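Local coordinates for protein CalS13 (Micromonospora echinospora, PDB 4ZAS) that probably transfers an amino group to a nucleotide-linked keto sugar using pyridoxal 5'-phosphate, as a sugar aminotransferase of the DegT/DnrJ/EryC1 family, at residues T111-F116 / P370-V375; G230-P235 / D241-R246; P336-R341 / V380-G385. All coordinates share one frame; numbering follows the deposited sequence.

Interaction 1: residues T111-F116 / P370-V375. With T46 (dTDP-4-keto-6-deoxyglucose), chain H.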
# COMPACT_ATOMS: atom_id res chain seq x y z
N THR A 111 8.79 -20.17 6.69
CA THR A 111 7.43 -19.70 6.97
C THR A 111 6.42 -20.83 6.84
O THR A 111 6.74 -21.91 6.33
CB THR A 111 7.03 -18.59 6.00
OG1 THR A 111 5.67 -18.22 6.25
CG2 THR A 111 7.13 -19.08 4.57
N THR A 112 5.19 -20.56 7.25
CA THR A 112 4.15 -21.57 7.15
C THR A 112 3.28 -21.33 5.93
O THR A 112 3.00 -20.19 5.59
CB THR A 112 3.28 -21.63 8.39
OG1 THR A 112 2.12 -22.41 8.09
CG2 THR A 112 2.85 -20.24 8.78
N PRO A 113 2.90 -22.41 5.24
CA PRO A 113 2.03 -22.30 4.07
C PRO A 113 0.54 -22.26 4.43
O PRO A 113 -0.28 -21.88 3.58
CB PRO A 113 2.37 -23.55 3.25
CG PRO A 113 2.90 -24.48 4.21
CD PRO A 113 3.50 -23.74 5.36
N LEU A 114 0.20 -22.61 5.67
CA LEU A 114 -1.18 -22.55 6.12
C LEU A 114 -1.46 -21.16 6.69
O LEU A 114 -1.32 -20.90 7.89
CB LEU A 114 -1.47 -23.64 7.16
CG LEU A 114 -2.90 -23.74 7.69
CD1 LEU A 114 -3.83 -23.70 6.53
CD2 LEU A 114 -3.10 -25.04 8.45
N THR A 115 -1.89 -20.28 5.79
CA THR A 115 -2.08 -18.89 6.14
C THR A 115 -2.61 -18.16 4.92
O THR A 115 -2.72 -18.75 3.84
CB THR A 115 -0.74 -18.23 6.62
OG1 THR A 115 -0.96 -16.88 7.05
CG2 THR A 115 0.29 -18.26 5.50
N PHE A 116 -2.95 -16.89 5.11
CA PHE A 116 -3.30 -16.01 3.99
C PHE A 116 -2.06 -15.73 3.16
O PHE A 116 -0.97 -15.57 3.72
CB PHE A 116 -3.91 -14.71 4.50
CG PHE A 116 -4.35 -13.77 3.42
CD1 PHE A 116 -5.32 -14.14 2.51
CD2 PHE A 116 -3.81 -12.49 3.33
CE1 PHE A 116 -5.75 -13.26 1.52
CE2 PHE A 116 -4.22 -11.61 2.34
CZ PHE A 116 -5.20 -12.00 1.45
N PRO A 370 4.19 -33.52 5.57
CA PRO A 370 3.21 -34.56 5.93
C PRO A 370 2.17 -34.08 6.95
O PRO A 370 1.00 -34.46 6.89
CB PRO A 370 4.09 -35.68 6.50
CG PRO A 370 5.33 -35.00 6.95
CD PRO A 370 5.55 -33.86 6.01
N GLY A 371 2.61 -33.24 7.88
CA GLY A 371 1.69 -32.70 8.85
C GLY A 371 0.61 -31.87 8.18
O GLY A 371 -0.58 -32.02 8.49
N LEU A 372 1.01 -31.01 7.24
CA LEU A 372 0.04 -30.18 6.52
C LEU A 372 -0.84 -31.06 5.68
O LEU A 372 -2.05 -30.86 5.63
CB LEU A 372 0.74 -29.12 5.66
CG LEU A 372 -0.20 -28.20 4.85
CD1 LEU A 372 -1.19 -27.44 5.73
CD2 LEU A 372 0.62 -27.21 4.05
N ASP A 373 -0.24 -32.07 5.04
CA ASP A 373 -1.00 -33.05 4.25
C ASP A 373 -2.10 -33.68 5.10
O ASP A 373 -3.20 -33.95 4.61
CB ASP A 373 -0.04 -34.12 3.70
CG ASP A 373 0.88 -33.58 2.60
OD1 ASP A 373 0.58 -32.52 2.01
OD2 ASP A 373 1.93 -34.20 2.35
N ARG A 374 -1.81 -33.91 6.38
CA ARG A 374 -2.73 -34.60 7.27
C ARG A 374 -3.96 -33.74 7.66
O ARG A 374 -4.99 -34.31 8.06
CB ARG A 374 -1.97 -35.05 8.53
CG ARG A 374 -2.61 -36.23 9.23
CD ARG A 374 -2.74 -37.32 8.17
NE ARG A 374 -3.30 -38.58 8.63
CZ ARG A 374 -3.91 -39.45 7.82
NH1 ARG A 374 -4.04 -39.15 6.54
NH2 ARG A 374 -4.39 -40.60 8.29
N VAL A 375 -3.88 -32.41 7.52
CA VAL A 375 -5.03 -31.55 7.86
C VAL A 375 -5.64 -30.71 6.71
O VAL A 375 -6.77 -30.23 6.84
CB VAL A 375 -4.69 -30.59 9.02
CG1 VAL A 375 -4.35 -31.37 10.25
CG2 VAL A 375 -3.57 -29.67 8.63
C4 T46 H . -7.77 -12.21 4.24
C5 T46 H . -8.72 -13.44 4.37
C6 T46 H . -8.20 -14.31 5.47
C21 T46 H . -18.00 -8.01 4.40
O21 T46 H . -19.11 -8.17 4.82
N31 T46 H . -17.37 -6.65 4.16
C41 T46 H . -16.02 -6.48 3.65
O41 T46 H . -15.58 -5.39 3.49
C51 T46 H . -15.19 -7.65 3.34
C5A T46 H . -13.74 -7.43 2.80
C61 T46 H . -15.74 -9.00 3.55
N11 T46 H . -17.10 -9.19 4.07
C1, T46 H . -17.71 -10.53 4.29
C2, T46 H . -17.96 -11.09 3.09
C3, T46 H . -17.46 -12.65 3.15
O3, T46 H . -18.63 -13.48 3.43
O4, T46 H . -16.82 -11.46 5.07
C4, T46 H . -16.61 -12.76 4.11
C5, T46 H . -15.16 -12.79 3.57
O5, T46 H . -15.01 -11.74 2.61
P T46 H . -13.85 -11.92 1.44
O1P T46 H . -14.50 -12.30 0.12
O2P T46 H . -13.08 -10.63 1.32
OPP T46 H . -12.81 -13.13 1.99
P2 T46 H . -11.23 -13.40 1.48
O4P T46 H . -10.88 -14.88 1.58
O3P T46 H . -11.09 -12.91 0.05
O1 T46 H . -10.16 -12.53 2.39
C1 T46 H . -10.54 -12.06 3.62
C2 T46 H . -9.79 -10.77 3.76
O2 T46 H . -10.29 -9.84 2.75
C3 T46 H . -8.36 -11.04 3.49
O3 T46 H . -7.57 -9.84 3.75
O4 T46 H . -6.67 -12.24 4.65
O5 T46 H . -10.11 -13.04 4.63

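Interaction 2: residues G230-P235 / D241-R246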
# COMPACT_ATOMS: atom_id res chain seq x y z
N GLY A 230 -3.05 -1.58 9.23
CA GLY A 230 -2.35 -2.49 10.08
C GLY A 230 -1.37 -1.71 10.92
O GLY A 230 -1.35 -0.48 10.90
N PHE A 231 -0.56 -2.43 11.68
CA PHE A 231 0.55 -1.80 12.35
C PHE A 231 1.60 -2.84 12.67
O PHE A 231 1.31 -4.04 12.68
CB PHE A 231 0.10 -1.07 13.61
CG PHE A 231 -0.67 -1.92 14.58
CD1 PHE A 231 -2.04 -2.02 14.49
CD2 PHE A 231 -0.03 -2.60 15.59
CE1 PHE A 231 -2.75 -2.79 15.40
CE2 PHE A 231 -0.73 -3.37 16.49
CZ PHE A 231 -2.10 -3.46 16.40
N VAL A 232 2.82 -2.38 12.87
CA VAL A 232 3.95 -3.21 13.23
C VAL A 232 4.39 -2.87 14.65
O VAL A 232 4.47 -1.68 15.00
CB VAL A 232 5.10 -3.04 12.24
CG1 VAL A 232 6.24 -3.96 12.59
CG2 VAL A 232 4.62 -3.25 10.82
N VAL A 233 4.66 -3.89 15.47
CA VAL A 233 5.15 -3.69 16.84
C VAL A 233 6.61 -4.15 16.94
O VAL A 233 6.97 -5.25 16.55
CB VAL A 233 4.26 -4.43 17.88
CG1 VAL A 233 4.65 -4.06 19.30
CG2 VAL A 233 2.78 -4.12 17.64
N LEU A 234 7.47 -3.28 17.44
CA LEU A 234 8.89 -3.58 17.46
C LEU A 234 9.39 -3.84 18.87
O LEU A 234 8.91 -3.23 19.82
CB LEU A 234 9.68 -2.42 16.82
CG LEU A 234 9.59 -2.20 15.30
CD1 LEU A 234 9.67 -3.48 14.48
CD2 LEU A 234 8.31 -1.47 14.96
N PRO A 235 10.36 -4.75 19.00
CA PRO A 235 10.93 -5.09 20.31
C PRO A 235 11.96 -4.11 20.82
O PRO A 235 12.26 -4.18 22.01
CB PRO A 235 11.57 -6.46 20.07
CG PRO A 235 11.90 -6.46 18.65
CD PRO A 235 10.81 -5.66 17.94
N ASP A 241 12.79 2.97 15.05
CA ASP A 241 13.25 4.12 14.27
C ASP A 241 13.35 3.73 12.80
O ASP A 241 12.83 4.43 11.93
CB ASP A 241 14.59 4.65 14.78
CG ASP A 241 14.49 5.31 16.15
OD1 ASP A 241 13.37 5.68 16.54
OD2 ASP A 241 15.53 5.45 16.83
N ARG A 242 13.99 2.60 12.53
CA ARG A 242 14.22 2.17 11.16
C ARG A 242 12.95 1.94 10.34
O ARG A 242 12.89 2.27 9.17
CB ARG A 242 15.08 0.91 11.13
CG ARG A 242 15.57 0.62 9.72
CD ARG A 242 16.58 -0.51 9.66
NE ARG A 242 17.59 -0.44 10.72
CZ ARG A 242 18.76 0.17 10.61
NH1 ARG A 242 19.09 0.78 9.47
NH2 ARG A 242 19.60 0.17 11.63
N LEU A 243 11.94 1.35 10.97
CA LEU A 243 10.72 1.03 10.24
C LEU A 243 9.89 2.26 10.00
O LEU A 243 9.21 2.36 8.98
CB LEU A 243 9.92 -0.03 10.98
CG LEU A 243 9.92 -1.33 10.19
CD1 LEU A 243 11.34 -1.68 9.92
CD2 LEU A 243 9.22 -2.47 10.90
N ARG A 244 9.95 3.20 10.94
CA ARG A 244 9.21 4.44 10.82
C ARG A 244 9.79 5.20 9.61
O ARG A 244 9.06 5.79 8.81
CB ARG A 244 9.34 5.27 12.10
CG ARG A 244 8.11 6.08 12.44
CD ARG A 244 8.20 6.70 13.84
NE ARG A 244 8.49 8.13 13.76
CZ ARG A 244 7.57 9.08 13.60
NH1 ARG A 244 6.29 8.77 13.52
NH2 ARG A 244 7.93 10.36 13.54
N LEU A 245 11.12 5.09 9.46
CA LEU A 245 11.83 5.68 8.35
C LEU A 245 11.41 5.09 7.02
O LEU A 245 11.07 5.83 6.09
CB LEU A 245 13.34 5.47 8.52
CG LEU A 245 14.25 6.65 8.82
CD1 LEU A 245 15.68 6.19 8.84
CD2 LEU A 245 14.06 7.71 7.75
N ARG A 246 11.47 3.76 6.91
CA ARG A 246 11.17 3.11 5.64
C ARG A 246 9.68 3.18 5.33
O ARG A 246 9.26 2.85 4.22
CB ARG A 246 11.63 1.67 5.64
CG ARG A 246 13.10 1.53 5.78
CD ARG A 246 13.53 0.09 5.63
NE ARG A 246 14.98 -0.02 5.77
CZ ARG A 246 15.65 -1.16 5.64
NH1 ARG A 246 14.99 -2.28 5.38
NH2 ARG A 246 16.97 -1.17 5.76

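Interaction 3: residues P336-R341 / V380-G385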
# COMPACT_ATOMS: atom_id res chain seq x y z
N PRO A 336 -16.35 -31.61 2.22
CA PRO A 336 -17.34 -31.05 1.28
C PRO A 336 -18.80 -31.29 1.70
O PRO A 336 -19.61 -30.37 1.59
CB PRO A 336 -17.03 -31.77 -0.03
CG PRO A 336 -15.61 -32.18 0.07
CD PRO A 336 -15.39 -32.50 1.52
N ALA A 337 -19.11 -32.49 2.18
CA ALA A 337 -20.47 -32.77 2.64
C ALA A 337 -20.76 -31.96 3.90
O ALA A 337 -21.89 -31.50 4.10
CB ALA A 337 -20.68 -34.28 2.89
N PHE A 338 -19.74 -31.75 4.73
CA PHE A 338 -19.90 -30.94 5.94
C PHE A 338 -20.31 -29.49 5.62
O PHE A 338 -21.31 -28.99 6.12
CB PHE A 338 -18.59 -30.92 6.74
CG PHE A 338 -18.63 -30.07 7.99
CD1 PHE A 338 -19.17 -30.56 9.16
CD2 PHE A 338 -18.15 -28.77 7.98
CE1 PHE A 338 -19.21 -29.79 10.31
CE2 PHE A 338 -18.20 -27.99 9.12
CZ PHE A 338 -18.73 -28.50 10.29
N MET A 339 -19.53 -28.84 4.77
CA MET A 339 -19.76 -27.44 4.41
C MET A 339 -21.09 -27.34 3.71
O MET A 339 -21.83 -26.38 3.92
CB MET A 339 -18.63 -26.92 3.52
CG MET A 339 -17.25 -27.14 4.11
SD MET A 339 -15.93 -26.30 3.25
CE MET A 339 -15.67 -27.44 1.88
N ARG A 340 -21.40 -28.33 2.88
CA ARG A 340 -22.65 -28.34 2.15
C ARG A 340 -23.84 -28.40 3.10
O ARG A 340 -24.80 -27.64 2.96
CB ARG A 340 -22.69 -29.54 1.20
CG ARG A 340 -23.89 -29.60 0.29
CD ARG A 340 -24.08 -28.29 -0.47
NE ARG A 340 -24.81 -28.52 -1.71
CZ ARG A 340 -26.12 -28.74 -1.79
NH1 ARG A 340 -26.86 -28.70 -0.69
NH2 ARG A 340 -26.69 -28.96 -2.97
N ARG A 341 -23.76 -29.27 4.09
CA ARG A 341 -24.82 -29.45 5.08
C ARG A 341 -25.08 -28.16 5.85
O ARG A 341 -26.22 -27.73 5.99
CB ARG A 341 -24.44 -30.58 6.04
CG ARG A 341 -25.45 -30.92 7.12
CD ARG A 341 -26.54 -31.84 6.64
NE ARG A 341 -27.26 -32.41 7.78
CZ ARG A 341 -28.29 -33.26 7.69
NH1 ARG A 341 -28.74 -33.64 6.50
NH2 ARG A 341 -28.85 -33.73 8.80
N VAL A 380 -11.57 -26.70 8.51
CA VAL A 380 -12.74 -25.95 8.10
C VAL A 380 -13.02 -24.92 9.18
O VAL A 380 -12.64 -25.12 10.33
CB VAL A 380 -13.94 -26.88 7.85
CG1 VAL A 380 -14.51 -27.42 9.18
CG2 VAL A 380 -14.99 -26.15 7.10
N HIS A 381 -13.66 -23.81 8.83
CA HIS A 381 -13.92 -22.77 9.81
C HIS A 381 -15.40 -22.43 9.88
O HIS A 381 -16.07 -22.32 8.85
CB HIS A 381 -13.11 -21.52 9.47
CG HIS A 381 -11.63 -21.77 9.44
ND1 HIS A 381 -10.98 -22.25 8.33
CD2 HIS A 381 -10.68 -21.63 10.40
CE1 HIS A 381 -9.69 -22.38 8.59
NE2 HIS A 381 -9.48 -22.01 9.84
N ILE A 382 -15.89 -22.23 11.10
CA ILE A 382 -17.31 -21.99 11.32
C ILE A 382 -17.44 -20.67 12.09
O ILE A 382 -16.53 -20.30 12.84
CB ILE A 382 -17.97 -23.17 12.06
CG1 ILE A 382 -17.47 -23.23 13.50
CG2 ILE A 382 -17.70 -24.47 11.33
CD1 ILE A 382 -18.18 -24.23 14.33
N PRO A 383 -18.56 -19.96 11.90
CA PRO A 383 -18.80 -18.66 12.53
C PRO A 383 -18.73 -18.74 14.03
O PRO A 383 -19.34 -19.64 14.59
CB PRO A 383 -20.21 -18.31 12.08
CG PRO A 383 -20.42 -19.09 10.84
CD PRO A 383 -19.69 -20.37 11.06
N VAL A 384 -18.02 -17.81 14.67
CA VAL A 384 -17.86 -17.81 16.11
C VAL A 384 -17.90 -16.38 16.65
O VAL A 384 -17.95 -16.18 17.87
CB VAL A 384 -16.53 -18.53 16.51
CG1 VAL A 384 -15.34 -17.64 16.21
CG2 VAL A 384 -16.55 -18.98 17.99
N GLY A 385 -17.90 -15.40 15.74
CA GLY A 385 -17.81 -13.98 16.10
C GLY A 385 -18.91 -13.33 16.94
O GLY A 385 -19.89 -13.98 17.34

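Interaction 1: residues T111-F116 / P370-V375
L372 meets P113 and L114 through apolar contacts, one methyl to each. Its CD2 lies 3.6 Å from P113 CG and also reaches CB of that ring, the two side chains running past each other in opposite directions. The other methyl, CD1, stands 4.1 Å from L114 CB and is equally near L114 CD2. With CG of L372 anti to the backbone N (chi1 180°), the fork projects from helix 370-375 toward the loop.

Hydrogen bonds serve each side separately. L114 N donates to T112 OG1 (3.1 Å, 145° at the hydrogen), forming an ST turn, and L114 is the centre of an inverse gamma turn. On the helix side, D134 accepts from G371 N and L372 N.

The ligand contact is at F116. The keto-sugar oxygen T46 O4 sits 2.9 Å above the plane of the F116 ring, over its centre, while W248 of the second subunit meets the ring with planes about 50° apart.

No hydrogen bond crosses between the two segments. Their mutual fit therefore rests on buried hydrocarbon surface, whereas directional bonds shape the loop itself and tie the helix to D134.

Interaction 2: residues G230-P235 / D241-R246
No flat group takes part where V232 and L234 meet L243; the aromatic ring of the strand, F231, lies beyond the contact. That ring stacks with Y216, and V233 CG2 lies in its plane at the edge, 3.8 Å from F231 CE2. Y63, V67 and I71 of helix 58-71 also pack on F231, so this ring belongs to the packing against that helix.

The contact with helix 237-247 converges on one methyl group. L243 CD2 is 3.7 Å from V232 CG1 and equally far from L234 CD1, so a single branch of the leucine touches both strand-side residues. The side chains of V232 and L243 cross at about a right angle, and those of L234 and L243 at a slant. For V232, a chi1 of -177° sets CG1 opposite the backbone N and makes it the branch that reaches the helix.

Strand 230-233 runs antiparallel to both of its neighbours, 76-79 and 213-217, in the seven-stranded mixed sheet of the large domain characteristic of fold type I aminotransferases. The chain leaves this strand and turns directly into the helix, which packs back on the sheet. V232 and L234 both touch V213 of strand 213-217, and L243 also touches L88 and L92 of helix 82-94.

Polar bonds also tie the helix to its surroundings: R242 NH1 forms a salt bridge with E266, while R246 NH1 and NH2 bond to S91 OG and R95 O. On the strand side, L234 O accepts from N73 ND2.

Interaction 3: residues P336-R341 / V380-G385
F338 and M339 of helix 335-344 pack on V380 and I382 of strand 379-382, an edge strand, within this chain, of the three-stranded antiparallel sheet in the small C-terminal domain of this fold type I aminotransferase architecture. Over the two short segments the helix and strand axes run nearly parallel, 17° apart, at a closest approach of 10.3 Å.

The F338 side chain can be traced outward. Its CB and CG make no approach within 4.2 Å to the strand segment. A chi1 of 178° turns CG away from the backbone N and carries the ring toward the sheet, and one side of it does the touching. CD2 comes 4.1 Å from V380 CG1. CE2, one atom further out, is 3.7 Å from that same methyl, which approaches obliquely, and 4.2 Å from I382 CG2, which lies at the ring edge near its plane. Elsewhere the ring meets W404 edge-to-face and packs on V332 and I400, so the sheet, helix 390-401 and the C-terminus all contribute to its surroundings.

V380 serves two helix residues: CG1 meets F338, while CG2 lies chiefly against M339 and also borders F338 CD2. T259 of the second subunit also packs on M339. The methionine slides past the valine in the opposite direction, with its CG 3.9 Å and its SD 4.0 Å from V380 CG2.

How the interactions relate
Interactions 1 and 3 are neighbours, with centres about 19 Å apart and nearest atoms about 6 Å apart. Their segments alternate along the chain: helix 335-344, helix 370-375 and strand 379-382 follow one another, so the C-terminal part both packs within itself and reaches back to the 111-116 loop. Interaction 2 closes earlier in sequence and lies across the chain's centre from both, its centre about 28 Å from that of interaction 1 and about 37 Å from that of interaction 3. Interaction 1 alone includes a residue of the sugar-nucleotide pocket, F116; in interaction 3 the M339 side chain remains about 13 Å from the ligand.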